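Local coordinates for beta-lactamase domain protein (Burkholderia ambifaria, PDB 5I0P), which probably acts as a zinc-dependent hydrolase of the metallo-beta-lactamase superfamily, holding two zinc ions in its active site, at residues Val100-His104 against Pro105-Gly109. Sequence-based numbering, arbitrary orientation.
Sequences VTHCH and PDHFG. With ZN (zinc ion), chain E; ZN (zinc ion), chain F.
His107 meets His102 across the zinc-binding loop of the metallo-beta-lactamase fold, where the HxHxDH motif (His102, His104, Asp106, His107) runs from the loop after strand 95-99 into helix 105-108. Followed outward, His107 CB lies 3.5 Å from His102 O and also near His104 O. With CG anti to its own carbonyl carbon (chi1 -58°), the ring turns one face to the edge of His102, an edge-to-face pair with planes at 50°. His102 CE1 stands over the centre of the His107 ring, 3.1 Å above its plane, so CG, CD2 and CE1 all face it. ND1 is hydrogen-bonded to Asp70 and lies beside Thr101 OG1. NE2 ends on the chain F zinc at 2.3 Å; Asp106 OD1 reaches the same zinc at a long 2.7 Å, and Asp232 and His277 complete the site. His102 ND1 donates to Thr101 OG1 (2.9 Å), fixing the ring's rotation while NE2 reaches the chain E zinc, which His104 binds through ND1 at 2.1 Å. At the N-cap, His104 O accepts His107 N (2.8 Å) and, weakly, Phe108 N. Asp70 and Thr101 thus orient one histidine of each zinc site, and the ND1 hydrogen bond to Asp70 would be expected to make His107 NE2 a stronger donor to its zinc.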
ATOM      1  N   VAL A 100      -1.591   5.133   9.755  1.00 34.18           N
ATOM      2  CA  VAL A 100      -1.372   3.958   8.911  1.00 28.89           C
ATOM      3  C   VAL A 100      -2.049   4.135   7.547  1.00 24.85           C
ATOM      4  O   VAL A 100      -3.243   4.444   7.471  1.00 21.71           O
ATOM      5  CB  VAL A 100      -1.858   2.674   9.604  1.00 26.66           C
ATOM      6  CG1 VAL A 100      -1.865   1.501   8.613  1.00 25.65           C
ATOM      7  CG2 VAL A 100      -0.961   2.393  10.799  1.00 24.08           C
ATOM      8  N   THR A 101      -1.291   3.907   6.472  1.00 18.67           N
ATOM      9  CA  THR A 101      -1.830   4.128   5.135  1.00 22.67           C
ATOM     10  C   THR A 101      -2.904   3.101   4.763  1.00 25.12           C
ATOM     11  O   THR A 101      -3.888   3.434   4.085  1.00 23.06           O
ATOM     12  CB  THR A 101      -0.687   4.118   4.101  1.00 18.92           C
ATOM     13  OG1 THR A 101       0.051   2.889   4.169  1.00 23.59           O
ATOM     14  CG2 THR A 101       0.250   5.270   4.303  1.00 18.41           C
ATOM     15  N   HIS A 102      -2.714   1.850   5.154  1.00 17.86           N
ATOM     16  CA  HIS A 102      -3.617   0.798   4.741  1.00 17.76           C
ATOM     17  C   HIS A 102      -3.223  -0.454   5.514  1.00 28.53           C
ATOM     18  O   HIS A 102      -2.189  -0.477   6.189  1.00 22.94           O
ATOM     19  CB  HIS A 102      -3.608   0.590   3.217  1.00 21.99           C
ATOM     20  CG  HIS A 102      -2.335   0.025   2.642  1.00 25.56           C
ATOM     21  ND1 HIS A 102      -1.138   0.715   2.618  1.00 25.48           N
ATOM     22  CD2 HIS A 102      -2.096  -1.156   2.024  1.00 22.15           C
ATOM     23  CE1 HIS A 102      -0.220  -0.015   2.016  1.00 20.68           C
ATOM     24  NE2 HIS A 102      -0.777  -1.155   1.650  1.00 24.39           N
ATOM     25  N   CYS A 103      -4.067  -1.493   5.429  1.00 21.26           N
ATOM     26  CA  CYS A 103      -4.019  -2.566   6.419  1.00 21.89           C
ATOM     27  C   CYS A 103      -3.066  -3.705   6.070  1.00 23.73           C
ATOM     28  O   CYS A 103      -3.022  -4.698   6.816  1.00 24.55           O
ATOM     29  CB  CYS A 103      -5.423  -3.148   6.650  1.00 24.70           C
ATOM     30  SG  CYS A 103      -6.084  -4.076   5.237  1.00 38.48           S
ATOM     31  N   HIS A 104      -2.321  -3.616   4.969  1.00 23.08           N
ATOM     32  CA  HIS A 104      -1.395  -4.707   4.660  1.00 27.64           C
ATOM     33  C   HIS A 104      -0.357  -4.844   5.772  1.00 26.10           C
ATOM     34  O   HIS A 104       0.059  -3.847   6.395  1.00 22.95           O
ATOM     35  CB  HIS A 104      -0.729  -4.510   3.300  1.00 25.75           C
ATOM     36  CG  HIS A 104      -1.687  -4.696   2.163  1.00 31.48           C
ATOM     37  ND1 HIS A 104      -1.501  -4.138   0.919  1.00 40.30           N
ATOM     38  CD2 HIS A 104      -2.877  -5.335   2.109  1.00 37.27           C
ATOM     39  CE1 HIS A 104      -2.526  -4.438   0.143  1.00 35.95           C
ATOM     40  NE2 HIS A 104      -3.374  -5.165   0.840  1.00 33.20           N
ATOM     41  N   PRO A 105       0.060  -6.080   6.048  1.00 20.93           N
ATOM     42  CA  PRO A 105       0.801  -6.365   7.291  1.00 26.15           C
ATOM     43  C   PRO A 105       2.101  -5.564   7.449  1.00 34.35           C
ATOM     44  O   PRO A 105       2.486  -5.231   8.586  1.00 41.20           O
ATOM     45  CB  PRO A 105       1.091  -7.866   7.177  1.00 24.94           C
ATOM     46  CG  PRO A 105       0.168  -8.350   6.169  1.00 29.39           C
ATOM     47  CD  PRO A 105      -0.093  -7.269   5.206  1.00 19.51           C
ATOM     48  N   ASP A 106       2.808  -5.278   6.348  1.00 28.24           N
ATOM     49  CA  ASP A 106       4.046  -4.531   6.476  1.00 30.95           C
ATOM     50  C   ASP A 106       3.788  -3.077   6.885  1.00 31.86           C
ATOM     51  O   ASP A 106       4.693  -2.439   7.442  1.00 30.05           O
ATOM     52  CB  ASP A 106       4.903  -4.648   5.187  1.00 27.62           C
ATOM     53  CG  ASP A 106       4.106  -4.436   3.878  1.00 34.74           C
ATOM     54  OD1 ASP A 106       4.655  -3.779   2.949  1.00 39.85           O
ATOM     55  OD2 ASP A 106       2.954  -4.910   3.760  1.00 34.86           O
ATOM     56  N   HIS A 107       2.562  -2.559   6.696  1.00 24.11           N
ATOM     57  CA  HIS A 107       2.259  -1.197   7.139  1.00 18.65           C
ATOM     58  C   HIS A 107       1.639  -1.135   8.524  1.00 21.35           C
ATOM     59  O   HIS A 107       1.903  -0.177   9.263  1.00 27.60           O
ATOM     60  CB  HIS A 107       1.346  -0.509   6.132  1.00 18.06           C
ATOM     61  CG  HIS A 107       1.934  -0.449   4.763  1.00 30.45           C
ATOM     62  ND1 HIS A 107       2.437   0.717   4.218  1.00 28.04           N
ATOM     63  CD2 HIS A 107       2.174  -1.423   3.854  1.00 19.03           C
ATOM     64  CE1 HIS A 107       2.908   0.469   3.009  1.00 18.99           C
ATOM     65  NE2 HIS A 107       2.756  -0.819   2.764  1.00 24.00           N
ATOM     66  N   PHE A 108       0.928  -2.198   8.922  1.00 19.38           N
ATOM     67  CA  PHE A 108      -0.011  -2.192  10.029  1.00 19.86           C
ATOM     68  C   PHE A 108       0.387  -3.119  11.159  1.00 20.85           C
ATOM     69  O   PHE A 108      -0.127  -2.949  12.265  1.00 21.37           O
ATOM     70  CB  PHE A 108      -1.394  -2.617   9.518  1.00 24.23           C
ATOM     71  CG  PHE A 108      -2.519  -2.419  10.480  1.00 23.09           C
ATOM     72  CD1 PHE A 108      -2.651  -1.249  11.206  1.00 27.88           C
ATOM     73  CD2 PHE A 108      -3.507  -3.400  10.609  1.00 26.38           C
ATOM     74  CE1 PHE A 108      -3.741  -1.060  12.084  1.00 23.51           C
ATOM     75  CE2 PHE A 108      -4.612  -3.212  11.441  1.00 29.97           C
ATOM     76  CZ  PHE A 108      -4.715  -2.032  12.192  1.00 30.78           C
ATOM     77  N   GLY A 109       1.307  -4.058  10.920  1.00 22.90           N
ATOM     78  CA  GLY A 109       1.581  -5.106  11.894  1.00 23.90           C
ATOM     79  C   GLY A 109       1.935  -4.595  13.283  1.00 31.24           C
ATOM     80  O   GLY A 109       1.438  -5.116  14.292  1.00 33.38           O
TER
HETATM   81 ZN    ZN E 400       0.126  -2.980   0.348  1.00 50.66          ZN
HETATM   82 ZN    ZN F 401       3.487  -2.236   1.116  1.00 37.13          ZN